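Local coordinates for protein restriction endonuclease UbaLAI (Unidentified, PDB 5O63) that cleaves DNA at specific sites as a monomeric Type IIE restriction endonuclease, its N-terminal B3 domain binding the cognate DNA sequence, at residues A22-P31 against K151-I160; I55-F66 against T78-R86. One frame throughout, in Å; residues are numbered along the deposited sequence.

In the fold
Strand 19-28 follows the N-terminal helix 3-14, and its outer neighbour, strand 155-159, comes last in the chain. Contact 1 (22-31 with 151-160) thus closes a loop of 119 residues that holds most of the domain. Contact 2 (55-66 with 78-86) lies wholly within that loop and closes a far shorter one, the beta hairpin of strands 62-70 and 75-84. The centres of contact 1 and contact 2 lie about 21 Å apart, and the two do not touch. Both belong to the mixed sheet of the B3 domain, contact 1 at the edge formed by strand 155-159, contact 2 between the third and fourth strands from the other edge. Contact 1 reaches DNA chain D, contact 2 chain C.

Contact 1 of 2, residues A22-P31 against K151-I160; sequences AAMFAKVLTP and KAGLFVVRPI. With nucleotides of chain D.
Phe25 lies beside Val157 and Phe155 on one face of the antiparallel ladder formed by strands 22-28 and 155-159, whose axes approach to 4.7 Å. With chi1 at 159°, CG stands roughly opposite the backbone N, which brings Phe25 CD1 to 3.8 Å from Val157 CG2 and Phe25 CE1 to 3.9 Å from Phe155 CD2. Trimming this ring to an alanine would probably open a gap beside Val157 CG2 and leave the Phe155 ring less firmly held. On the other face the engineered Met24 bends at its sulfur, so that Met24 CE comes within 4.1 Å of Val156 CG1. Val28 packs against the type II turn from Lys151 to Leu154, Val28 CB lying 3.4 Å from Lys151 O. At the phi of 95° of Gly153 in that turn, a side chain would press on the carbonyl O of Ala152 and would also run into OP1 of DC3 of chain D. Next to it, Thr30 OG1 donates a 2.6 Å hydrogen bond to OP2 of DC4 of chain D. Helices 3-14 and 136-144 cover the Met24 face, Pro43 packs on Phe25 and Phe155, and strand 108-116 flanks strand 22-28 across from strand 155-159.

Contact 2 of 2, residues I55-F66 against T78-R86; sequences ISDPSQNATSNF and TLAYKYYER. With nucleotides of chain C.
Tyr83 is wrapped by the loop leading into strand 62-66, at the open end of an antiparallel beta hairpin of the B3 domain. Tyr83 CB sits 4.2 Å from Ala62 CB, in a hydrogen-bonded pair of the ladder. Farther out, one ring edge runs along the backbone, with Tyr83 CE2 3.2 Å from Gln60 O in the ring plane, while Ile55 CG2 makes a CH-pi contact over one face, 4.3 Å from the centroid of the Tyr83 ring. At the tip, Tyr83 OH donates to Pro58 O at 2.7 Å, in the carbonyl plane and on a lone pair, a bond that helps fix the ring's rotation. An Asx turn, Asp57 OD1 accepting from Ser59 N, spans Pro58. Asn61 links the hairpin to DNA. Asn61 OD1 accepts a nearly straight bond (166°) from Glu85 N, and Asn61 ND2 donates to OP2 of DT5 of chain C at 2.9 Å. The amide stands at 87° to the ring of Tyr84, which lays a face on methyl C7 of DT5 of chain C. Lys82 NZ forms a salt bridge with a DNA phosphate. A water donates to Asn61 OD1 at 2.9 Å and accepts from Arg86 N at 3.0 Å.

Contact 1 of 2, residues A22-P31 against K151-I160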
loop_
_atom_site.group_PDB
_atom_site.type_symbol
_atom_site.label_atom_id
_atom_site.label_comp_id
_atom_site.label_asym_id
_atom_site.label_seq_id
_atom_site.Cartn_x
_atom_site.Cartn_y
_atom_site.Cartn_z
ATOM N N ALA A 22 -5.340 -10.608 -8.579
ATOM C CA ALA A 22 -4.922 -9.560 -7.646
ATOM C C ALA A 22 -5.279 -8.170 -8.183
ATOM O O ALA A 22 -5.443 -7.994 -9.389
ATOM C CB ALA A 22 -3.421 -9.625 -7.374
ATOM N N ALA A 23 -5.385 -7.221 -7.249
ATOM C CA ALA A 23 -5.499 -5.827 -7.541
ATOM C C ALA A 23 -4.366 -5.119 -6.795
ATOM O O ALA A 23 -3.911 -5.583 -5.750
ATOM C CB ALA A 23 -6.837 -5.270 -7.093
ATOM N N MET A 24 -3.932 -4.018 -7.360
ATOM C CA MET A 24 -2.853 -3.214 -6.746
ATOM C C MET A 24 -3.261 -1.774 -6.571
ATOM O O MET A 24 -3.905 -1.168 -7.448
ATOM C CB MET A 24 -1.586 -3.312 -7.612
ATOM C CG MET A 24 -0.442 -2.336 -7.212
ATOM S SD MET A 24 0.984 -2.379 -8.311
ATOM C CE MET A 24 0.276 -1.705 -9.776
ATOM N N PHE A 25 -2.878 -1.210 -5.425
ATOM C CA PHE A 25 -2.890 0.235 -5.229
ATOM C C PHE A 25 -1.461 0.646 -4.893
ATOM O O PHE A 25 -0.927 0.223 -3.859
ATOM C CB PHE A 25 -3.885 0.605 -4.106
ATOM C CG PHE A 25 -3.641 1.961 -3.482
ATOM C CD1 PHE A 25 -3.602 3.137 -4.225
ATOM C CD2 PHE A 25 -3.444 2.057 -2.112
ATOM C CE1 PHE A 25 -3.367 4.396 -3.604
ATOM C CE2 PHE A 25 -3.217 3.283 -1.478
ATOM C CZ PHE A 25 -3.166 4.475 -2.207
ATOM N N ALA A 26 -0.816 1.446 -5.721
ATOM C CA ALA A 26 0.563 1.910 -5.476
ATOM C C ALA A 26 0.550 3.421 -5.481
ATOM O O ALA A 26 -0.136 4.059 -6.297
ATOM C CB ALA A 26 1.509 1.409 -6.502
ATOM N N LYS A 27 1.314 3.976 -4.566
ATOM C CA LYS A 27 1.298 5.433 -4.325
ATOM C C LYS A 27 2.729 5.917 -4.123
ATOM O O LYS A 27 3.493 5.394 -3.295
ATOM C CB LYS A 27 0.446 5.825 -3.110
ATOM C CG LYS A 27 0.320 7.354 -2.975
ATOM C CD LYS A 27 -0.223 7.775 -1.581
ATOM C CE LYS A 27 -0.401 9.316 -1.571
ATOM N NZ LYS A 27 -0.712 9.823 -0.136
ATOM N N VAL A 28 3.112 6.938 -4.898
ATOM C CA VAL A 28 4.307 7.700 -4.563
ATOM C C VAL A 28 3.940 8.661 -3.459
ATOM O O VAL A 28 3.002 9.487 -3.608
ATOM C CB VAL A 28 4.833 8.516 -5.802
ATOM C CG1 VAL A 28 6.066 9.279 -5.458
ATOM C CG2 VAL A 28 5.040 7.547 -7.015
ATOM N N LEU A 29 4.612 8.509 -2.322
ATOM C CA LEU A 29 4.186 9.257 -1.131
ATOM C C LEU A 29 4.414 10.751 -1.340
ATOM O O LEU A 29 5.263 11.161 -2.183
ATOM C CB LEU A 29 4.947 8.821 0.137
ATOM C CG LEU A 29 4.685 7.327 0.466
ATOM C CD1 LEU A 29 5.291 7.174 1.909
ATOM C CD2 LEU A 29 3.228 6.989 0.339
ATOM N N THR A 30 3.720 11.571 -0.544
ATOM C CA THR A 30 4.070 13.005 -0.455
ATOM C C THR A 30 4.869 13.204 0.828
ATOM O O THR A 30 4.800 12.300 1.733
ATOM C CB THR A 30 2.827 13.947 -0.417
ATOM O OG1 THR A 30 2.198 13.920 0.879
ATOM C CG2 THR A 30 1.743 13.490 -1.450
ATOM N N PRO A 31 5.570 14.294 0.998
ATOM C CA PRO A 31 6.481 14.436 2.135
ATOM C C PRO A 31 5.733 14.305 3.456
ATOM O O PRO A 31 6.339 13.761 4.443
ATOM C CB PRO A 31 7.082 15.840 1.956
ATOM C CG PRO A 31 7.221 15.888 0.360
ATOM C CD PRO A 31 5.883 15.306 -0.058
ATOM N N LYS A 151 6.171 11.324 -9.401
ATOM C CA LYS A 151 5.626 12.605 -8.925
ATOM C C LYS A 151 4.971 12.366 -7.552
ATOM O O LYS A 151 4.138 11.440 -7.411
ATOM C CB LYS A 151 4.625 13.194 -9.957
ATOM C CG LYS A 151 4.092 14.572 -9.662
ATOM C CD LYS A 151 5.210 15.610 -9.623
ATOM C CE LYS A 151 6.115 15.423 -10.849
ATOM N NZ LYS A 151 7.257 16.416 -11.002
ATOM N N ALA A 152 5.352 13.172 -6.572
ATOM C CA ALA A 152 4.779 12.979 -5.216
ATOM C C ALA A 152 3.219 12.959 -5.352
ATOM O O ALA A 152 2.606 13.796 -6.065
ATOM C CB ALA A 152 5.277 14.050 -4.256
ATOM N N GLY A 153 2.584 11.946 -4.745
ATOM C CA GLY A 153 1.141 11.852 -4.749
ATOM C C GLY A 153 0.586 10.980 -5.853
ATOM O O GLY A 153 -0.584 10.609 -5.855
ATOM N N LEU A 154 1.377 10.763 -6.905
ATOM C CA LEU A 154 0.916 9.947 -8.002
ATOM C C LEU A 154 0.516 8.550 -7.561
ATOM O O LEU A 154 1.233 7.940 -6.758
ATOM C CB LEU A 154 2.016 9.798 -9.053
ATOM C CG LEU A 154 1.844 8.865 -10.225
ATOM C CD1 LEU A 154 0.730 9.398 -11.180
ATOM C CD2 LEU A 154 3.183 8.838 -10.979
ATOM N N PHE A 155 -0.581 8.064 -8.094
ATOM C CA PHE A 155 -1.003 6.696 -7.659
ATOM C C PHE A 155 -1.680 5.957 -8.778
ATOM O O PHE A 155 -2.171 6.583 -9.749
ATOM C CB PHE A 155 -1.881 6.762 -6.387
ATOM C CG PHE A 155 -3.257 7.253 -6.611
ATOM C CD1 PHE A 155 -3.529 8.661 -6.596
ATOM C CD2 PHE A 155 -4.309 6.369 -6.835
ATOM C CE1 PHE A 155 -4.829 9.125 -6.866
ATOM C CE2 PHE A 155 -5.640 6.828 -7.118
ATOM C CZ PHE A 155 -5.896 8.241 -7.108
ATOM N N VAL A 156 -1.739 4.639 -8.657
ATOM C CA VAL A 156 -2.472 3.829 -9.620
ATOM C C VAL A 156 -3.244 2.808 -8.844
ATOM O O VAL A 156 -2.776 2.314 -7.785
ATOM C CB VAL A 156 -1.572 3.166 -10.608
ATOM C CG1 VAL A 156 -0.446 2.330 -9.946
ATOM C CG2 VAL A 156 -2.370 2.352 -11.620
ATOM N N VAL A 157 -4.446 2.539 -9.317
ATOM C CA VAL A 157 -5.248 1.466 -8.802
ATOM C C VAL A 157 -5.602 0.600 -10.027
ATOM O O VAL A 157 -6.219 1.095 -10.996
ATOM C CB VAL A 157 -6.527 1.969 -8.138
ATOM C CG1 VAL A 157 -7.371 0.798 -7.724
ATOM C CG2 VAL A 157 -6.209 2.866 -6.947
ATOM N N ARG A 158 -5.197 -0.663 -10.038
ATOM C CA ARG A 158 -5.544 -1.476 -11.213
ATOM C C ARG A 158 -5.308 -2.968 -11.016
ATOM O O ARG A 158 -4.464 -3.401 -10.214
ATOM C CB ARG A 158 -4.776 -0.989 -12.452
ATOM C CG ARG A 158 -3.277 -1.089 -12.363
ATOM C CD ARG A 158 -2.697 -0.544 -13.664
ATOM N NE ARG A 158 -1.245 -0.629 -13.735
ATOM C CZ ARG A 158 -0.592 -1.733 -14.068
ATOM N NH1 ARG A 158 -1.273 -2.843 -14.338
ATOM N NH2 ARG A 158 0.739 -1.727 -14.128
ATOM N N PRO A 159 -6.071 -3.779 -11.763
ATOM C CA PRO A 159 -5.993 -5.228 -11.660
ATOM C C PRO A 159 -4.625 -5.701 -12.073
ATOM O O PRO A 159 -3.985 -4.966 -12.830
ATOM C CB PRO A 159 -7.044 -5.732 -12.678
ATOM C CG PRO A 159 -7.825 -4.540 -13.097
ATOM C CD PRO A 159 -7.043 -3.313 -12.778
ATOM N N ILE A 160 -4.224 -6.905 -11.655
ATOM C CA ILE A 160 -2.925 -7.457 -12.031
ATOM C C ILE A 160 -3.044 -8.399 -13.251
ATOM O O ILE A 160 -3.921 -9.261 -13.303
ATOM C CB ILE A 160 -2.289 -8.201 -10.858
ATOM C CG1 ILE A 160 -1.796 -7.208 -9.788
ATOM C CG2 ILE A 160 -1.148 -9.121 -11.332
ATOM C CD1 ILE A 160 -0.799 -6.199 -10.286
ATOM P P DC D 4 2.809 17.700 1.169
ATOM O OP1 DC D 4 3.960 18.206 0.347
ATOM O OP2 DC D 4 2.904 16.270 1.721
ATOM O "O5'" DC D 4 2.576 18.613 2.436
ATOM C "C5'" DC D 4 2.486 20.098 2.218
ATOM C "C4'" DC D 4 2.252 20.791 3.526
ATOM O "O4'" DC D 4 0.963 20.420 4.047
ATOM C "C3'" DC D 4 3.278 20.378 4.604
ATOM O "O3'" DC D 4 3.946 21.568 5.053
ATOM C "C2'" DC D 4 2.413 19.789 5.734
ATOM C "C1'" DC D 4 1.041 20.442 5.415
ATOM N N1 DC D 4 -0.080 19.645 5.926
ATOM C C2 DC D 4 -0.760 20.087 7.080
ATOM O O2 DC D 4 -0.468 21.208 7.604
ATOM N N3 DC D 4 -1.772 19.313 7.564
ATOM C C4 DC D 4 -2.078 18.131 6.986
ATOM N N4 DC D 4 -3.057 17.401 7.565
ATOM C C5 DC D 4 -1.383 17.648 5.803
ATOM C C6 DC D 4 -0.378 18.420 5.333
ATOM P P DC D 3 -1.262 14.845 -3.140
ATOM O OP1 DC D 3 -0.250 15.281 -4.187
ATOM O OP2 DC D 3 -1.437 13.390 -2.769
ATOM O "O5'" DC D 3 -0.985 15.659 -1.807
ATOM C "C5'" DC D 3 -0.807 17.040 -1.900
ATOM C "C4'" DC D 3 -0.717 17.658 -0.550
ATOM O "O4'" DC D 3 -1.977 17.535 0.141
ATOM C "C3'" DC D 3 0.309 17.023 0.380
ATOM O "O3'" DC D 3 1.497 17.824 0.271
ATOM C "C2'" DC D 3 -0.376 17.137 1.773
ATOM C "C1'" DC D 3 -1.623 17.977 1.454
ATOM N N1 DC D 3 -2.717 17.781 2.355
ATOM C C2 DC D 3 -3.119 18.853 3.168
ATOM O O2 DC D 3 -2.554 19.966 3.020
ATOM N N3 DC D 3 -4.101 18.656 4.104
ATOM C C4 DC D 3 -4.660 17.446 4.256
ATOM N N4 DC D 3 -5.641 17.329 5.146
ATOM C C5 DC D 3 -4.244 16.301 3.444
ATOM C C6 DC D 3 -3.282 16.524 2.507
#

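Contact 2 of 2, residues I55-F66 against T78-R86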
loop_
_atom_site.group_PDB
_atom_site.type_symbol
_atom_site.label_atom_id
_atom_site.label_comp_id
_atom_site.label_asym_id
_atom_site.label_seq_id
_atom_site.Cartn_x
_atom_site.Cartn_y
_atom_site.Cartn_z
ATOM N N ILE A 55 -19.006 3.797 8.021
ATOM C CA ILE A 55 -18.956 5.067 8.746
ATOM C C ILE A 55 -20.398 5.339 9.180
ATOM O O ILE A 55 -21.207 5.869 8.404
ATOM C CB ILE A 55 -18.394 6.214 7.852
ATOM C CG1 ILE A 55 -16.916 5.976 7.550
ATOM C CG2 ILE A 55 -18.519 7.572 8.511
ATOM C CD1 ILE A 55 -16.727 5.338 6.260
ATOM N N SER A 56 -20.726 4.928 10.404
ATOM C CA SER A 56 -22.104 4.908 10.877
ATOM C C SER A 56 -22.590 6.314 11.137
ATOM O O SER A 56 -23.798 6.604 11.087
ATOM C CB SER A 56 -22.218 4.069 12.151
ATOM O OG SER A 56 -21.289 4.519 13.133
ATOM N N ASP A 57 -21.629 7.171 11.437
ATOM C CA ASP A 57 -21.851 8.583 11.684
ATOM C C ASP A 57 -20.687 9.373 11.097
ATOM O O ASP A 57 -19.592 9.353 11.627
ATOM C CB ASP A 57 -21.970 8.861 13.176
ATOM C CG ASP A 57 -22.454 10.259 13.470
ATOM O OD1 ASP A 57 -22.345 11.148 12.591
ATOM O OD2 ASP A 57 -22.975 10.465 14.601
ATOM N N PRO A 58 -20.927 10.076 9.994
ATOM C CA PRO A 58 -19.792 10.776 9.391
ATOM C C PRO A 58 -19.256 11.905 10.279
ATOM O O PRO A 58 -18.155 12.373 10.015
ATOM C CB PRO A 58 -20.371 11.295 8.062
ATOM C CG PRO A 58 -21.803 11.426 8.326
ATOM C CD PRO A 58 -22.203 10.383 9.320
ATOM N N SER A 59 -19.971 12.301 11.344
ATOM C CA SER A 59 -19.445 13.324 12.231
ATOM C C SER A 59 -18.454 12.776 13.285
ATOM O O SER A 59 -17.843 13.542 14.027
ATOM C CB SER A 59 -20.604 14.033 12.957
ATOM O OG SER A 59 -21.127 13.154 13.942
ATOM N N GLN A 60 -18.301 11.460 13.352
ATOM C CA GLN A 60 -17.366 10.841 14.304
ATOM C C GLN A 60 -16.213 10.138 13.587
ATOM O O GLN A 60 -16.390 9.519 12.543
ATOM C CB GLN A 60 -18.100 9.849 15.205
ATOM C CG GLN A 60 -19.357 10.423 15.853
ATOM C CD GLN A 60 -19.035 11.627 16.726
ATOM O OE1 GLN A 60 -18.046 11.636 17.459
ATOM N NE2 GLN A 60 -19.859 12.666 16.630
ATOM N N ASN A 61 -15.021 10.221 14.170
ATOM C CA ASN A 61 -13.907 9.419 13.705
ATOM C C ASN A 61 -14.272 7.946 13.735
ATOM O O ASN A 61 -15.103 7.475 14.594
ATOM C CB ASN A 61 -12.662 9.614 14.602
ATOM C CG ASN A 61 -12.088 11.024 14.535
ATOM O OD1 ASN A 61 -12.294 11.728 13.573
ATOM N ND2 ASN A 61 -11.358 11.428 15.572
ATOM N N ALA A 62 -13.690 7.191 12.831
ATOM C CA ALA A 62 -13.877 5.747 12.846
ATOM C C ALA A 62 -12.570 5.065 12.546
ATOM O O ALA A 62 -11.627 5.683 12.005
ATOM C CB ALA A 62 -14.982 5.324 11.845
ATOM N N THR A 63 -12.489 3.785 12.861
ATOM C CA THR A 63 -11.235 3.079 12.705
ATOM C C THR A 63 -11.464 1.578 12.556
ATOM O O THR A 63 -12.299 0.999 13.208
ATOM C CB THR A 63 -10.267 3.415 13.888
ATOM O OG1 THR A 63 -9.100 2.622 13.775
ATOM C CG2 THR A 63 -10.950 3.216 15.260
ATOM N N SER A 64 -10.744 0.981 11.625
ATOM C CA SER A 64 -10.851 -0.393 11.286
ATOM C C SER A 64 -9.426 -0.948 11.300
ATOM O O SER A 64 -8.446 -0.233 11.044
ATOM C CB SER A 64 -11.492 -0.521 9.894
ATOM O OG SER A 64 -11.493 -1.864 9.494
ATOM N N ASN A 65 -9.305 -2.226 11.574
ATOM C CA ASN A 65 -8.066 -2.924 11.376
ATOM C C ASN A 65 -8.161 -3.811 10.172
ATOM O O ASN A 65 -9.243 -4.344 9.843
ATOM C CB ASN A 65 -7.729 -3.805 12.607
ATOM C CG ASN A 65 -7.385 -2.988 13.834
ATOM O OD1 ASN A 65 -7.057 -1.813 13.739
ATOM N ND2 ASN A 65 -7.449 -3.634 15.015
ATOM N N PHE A 66 -7.042 -4.089 9.551
ATOM C CA PHE A 66 -7.052 -5.208 8.617
ATOM C C PHE A 66 -5.693 -5.894 8.571
ATOM O O PHE A 66 -4.641 -5.290 8.789
ATOM C CB PHE A 66 -7.517 -4.763 7.213
ATOM C CG PHE A 66 -6.613 -3.804 6.537
ATOM C CD1 PHE A 66 -5.676 -4.228 5.612
ATOM C CD2 PHE A 66 -6.737 -2.448 6.774
ATOM C CE1 PHE A 66 -4.867 -3.327 4.942
ATOM C CE2 PHE A 66 -5.911 -1.541 6.120
ATOM C CZ PHE A 66 -4.953 -1.990 5.208
ATOM N N THR A 78 -0.943 -6.217 11.398
ATOM C CA THR A 78 -2.260 -5.581 11.390
ATOM C C THR A 78 -2.041 -4.090 11.048
ATOM O O THR A 78 -1.270 -3.395 11.714
ATOM C CB THR A 78 -2.995 -5.711 12.733
ATOM O OG1 THR A 78 -3.240 -7.110 13.000
ATOM C CG2 THR A 78 -4.338 -5.001 12.689
ATOM N N LEU A 79 -2.640 -3.655 9.955
ATOM C CA LEU A 79 -2.638 -2.222 9.679
ATOM C C LEU A 79 -3.904 -1.596 10.176
ATOM O O LEU A 79 -4.956 -2.294 10.317
ATOM C CB LEU A 79 -2.510 -2.027 8.127
ATOM C CG LEU A 79 -1.190 -2.550 7.583
ATOM C CD1 LEU A 79 -1.175 -2.229 6.060
ATOM C CD2 LEU A 79 0.044 -2.002 8.332
ATOM N N ALA A 80 -3.846 -0.275 10.426
ATOM C CA ALA A 80 -5.046 0.462 10.823
ATOM C C ALA A 80 -5.515 1.330 9.686
ATOM O O ALA A 80 -4.703 1.933 8.974
ATOM C CB ALA A 80 -4.812 1.332 12.103
ATOM N N TYR A 81 -6.814 1.360 9.512
ATOM C CA TYR A 81 -7.458 2.154 8.434
ATOM C C TYR A 81 -8.311 3.206 9.163
ATOM O O TYR A 81 -9.288 2.867 9.900
ATOM C CB TYR A 81 -8.257 1.203 7.560
ATOM C CG TYR A 81 -8.994 1.766 6.369
ATOM C CD1 TYR A 81 -8.613 2.975 5.755
ATOM C CD2 TYR A 81 -10.039 1.040 5.786
ATOM C CE1 TYR A 81 -9.293 3.443 4.629
ATOM C CE2 TYR A 81 -10.719 1.513 4.676
ATOM C CZ TYR A 81 -10.337 2.709 4.111
ATOM O OH TYR A 81 -11.028 3.159 3.014
ATOM N N LYS A 82 -7.891 4.471 9.059
ATOM C CA LYS A 82 -8.465 5.528 9.882
ATOM C C LYS A 82 -9.376 6.452 9.111
ATOM O O LYS A 82 -9.006 6.865 8.004
ATOM C CB LYS A 82 -7.344 6.372 10.530
ATOM C CG LYS A 82 -6.176 5.556 11.119
ATOM C CD LYS A 82 -6.599 4.770 12.408
ATOM C CE LYS A 82 -6.962 5.728 13.502
ATOM N NZ LYS A 82 -7.277 4.913 14.720
ATOM N N TYR A 83 -10.530 6.780 9.667
ATOM C CA TYR A 83 -11.386 7.870 9.119
ATOM C C TYR A 83 -11.347 9.032 10.109
ATOM O O TYR A 83 -11.669 8.851 11.286
ATOM C CB TYR A 83 -12.823 7.396 8.946
ATOM C CG TYR A 83 -13.785 8.509 8.691
ATOM C CD1 TYR A 83 -13.800 9.181 7.483
ATOM C CD2 TYR A 83 -14.705 8.907 9.682
ATOM C CE1 TYR A 83 -14.717 10.191 7.239
ATOM C CE2 TYR A 83 -15.616 9.940 9.444
ATOM C CZ TYR A 83 -15.608 10.579 8.225
ATOM O OH TYR A 83 -16.485 11.606 7.980
ATOM N N TYR A 84 -10.949 10.208 9.642
ATOM C CA TYR A 84 -10.922 11.375 10.487
ATOM C C TYR A 84 -11.909 12.399 9.962
ATOM O O TYR A 84 -11.756 12.953 8.843
ATOM C CB TYR A 84 -9.523 11.963 10.559
ATOM C CG TYR A 84 -8.605 11.160 11.475
ATOM C CD1 TYR A 84 -8.876 11.053 12.843
ATOM C CD2 TYR A 84 -7.456 10.533 10.984
ATOM C CE1 TYR A 84 -8.031 10.328 13.680
ATOM C CE2 TYR A 84 -6.559 9.818 11.849
ATOM C CZ TYR A 84 -6.892 9.721 13.191
ATOM O OH TYR A 84 -6.098 9.025 14.074
ATOM N N GLU A 85 -12.927 12.662 10.788
ATOM C CA GLU A 85 -14.093 13.380 10.320
ATOM C C GLU A 85 -13.846 14.826 10.045
ATOM O O GLU A 85 -14.564 15.445 9.214
ATOM C CB GLU A 85 -15.245 13.255 11.322
ATOM C CG GLU A 85 -14.891 13.786 12.724
ATOM C CD GLU A 85 -14.963 15.318 12.890
ATOM O OE1 GLU A 85 -15.621 16.028 12.081
ATOM O OE2 GLU A 85 -14.308 15.783 13.868
ATOM N N ARG A 86 -12.824 15.404 10.673
ATOM C CA ARG A 86 -12.680 16.881 10.539
ATOM C C ARG A 86 -12.287 17.308 9.131
ATOM O O ARG A 86 -12.539 18.466 8.745
ATOM C CB ARG A 86 -11.659 17.428 11.556
ATOM C CG ARG A 86 -10.209 17.178 11.145
ATOM C CD ARG A 86 -9.137 17.958 11.954
ATOM N NE ARG A 86 -9.326 19.405 12.057
ATOM C CZ ARG A 86 -8.826 20.297 11.208
ATOM N NH1 ARG A 86 -8.131 19.867 10.142
ATOM N NH2 ARG A 86 -9.001 21.599 11.439
ATOM P P DC C 4 -7.591 8.353 17.401
ATOM O OP1 DC C 4 -8.878 7.882 18.053
ATOM O OP2 DC C 4 -7.336 7.982 15.950
ATOM O "O5'" DC C 4 -7.456 9.928 17.429
ATOM C "C5'" DC C 4 -7.653 10.556 18.726
ATOM C "C4'" DC C 4 -7.250 12.009 18.667
ATOM O "O4'" DC C 4 -5.847 12.077 18.358
ATOM C "C3'" DC C 4 -7.990 12.870 17.639
ATOM O "O3'" DC C 4 -8.876 13.652 18.348
ATOM C "C2'" DC C 4 -6.918 13.763 17.095
ATOM C "C1'" DC C 4 -5.608 13.247 17.641
ATOM N N1 DC C 4 -4.678 12.942 16.533
ATOM C C2 DC C 4 -3.744 13.928 16.194
ATOM O O2 DC C 4 -3.745 15.001 16.853
ATOM N N3 DC C 4 -2.856 13.668 15.210
ATOM C C4 DC C 4 -2.933 12.526 14.510
ATOM N N4 DC C 4 -2.072 12.383 13.502
ATOM C C5 DC C 4 -3.880 11.489 14.842
ATOM C C6 DC C 4 -4.758 11.765 15.851
ATOM P P DG C 6 -8.929 21.284 17.315
ATOM O OP1 DG C 6 -8.757 21.251 18.802
ATOM O OP2 DG C 6 -10.269 21.241 16.666
ATOM O "O5'" DG C 6 -8.173 22.591 16.801
ATOM C "C5'" DG C 6 -8.094 22.820 15.415
ATOM C "C4'" DG C 6 -6.775 23.459 15.081
ATOM O "O4'" DG C 6 -5.710 22.467 15.184
ATOM C "C3'" DG C 6 -6.688 24.024 13.666
ATOM O "O3'" DG C 6 -7.155 25.354 13.682
ATOM C "C2'" DG C 6 -5.188 23.953 13.416
ATOM C "C1'" DG C 6 -4.848 22.626 14.095
ATOM N N9 DG C 6 -5.016 21.478 13.209
ATOM C C8 DG C 6 -5.929 20.445 13.319
ATOM N N7 DG C 6 -5.783 19.522 12.378
ATOM C C5 DG C 6 -4.692 19.978 11.643
ATOM C C6 DG C 6 -4.083 19.432 10.482
ATOM O O6 DG C 6 -4.344 18.367 9.922
ATOM N N1 DG C 6 -3.024 20.219 10.023
ATOM C C2 DG C 6 -2.632 21.437 10.609
ATOM N N2 DG C 6 -1.584 22.072 10.019
ATOM N N3 DG C 6 -3.205 21.966 11.689
ATOM C C4 DG C 6 -4.240 21.198 12.137
ATOM P P DT C 5 -9.938 14.635 17.646
ATOM O OP1 DT C 5 -10.794 15.074 18.780
ATOM O OP2 DT C 5 -10.429 14.001 16.424
ATOM O "O5'" DT C 5 -9.075 15.916 17.159
ATOM C "C5'" DT C 5 -8.570 16.779 18.167
ATOM C "C4'" DT C 5 -7.750 17.922 17.573
ATOM O "O4'" DT C 5 -6.567 17.340 16.922
ATOM C "C3'" DT C 5 -8.444 18.792 16.540
ATOM O "O3'" DT C 5 -7.992 20.114 16.697
ATOM C "C2'" DT C 5 -7.886 18.236 15.212
ATOM C "C1'" DT C 5 -6.454 17.910 15.658
ATOM N N1 DT C 5 -5.794 16.965 14.800
ATOM C C2 DT C 5 -4.521 17.261 14.333
ATOM O O2 DT C 5 -3.933 18.250 14.672
ATOM N N3 DT C 5 -3.982 16.362 13.459
ATOM C C4 DT C 5 -4.569 15.200 13.007
ATOM O O4 DT C 5 -4.017 14.473 12.222
ATOM C C5 DT C 5 -5.905 14.911 13.561
ATOM C C7 DT C 5 -6.638 13.652 13.139
ATOM C C6 DT C 5 -6.443 15.796 14.418
HETATM O O HOH W 1 -17.100 15.075 8.179
HETATM O O HOH W 2 -11.054 14.148 12.698
#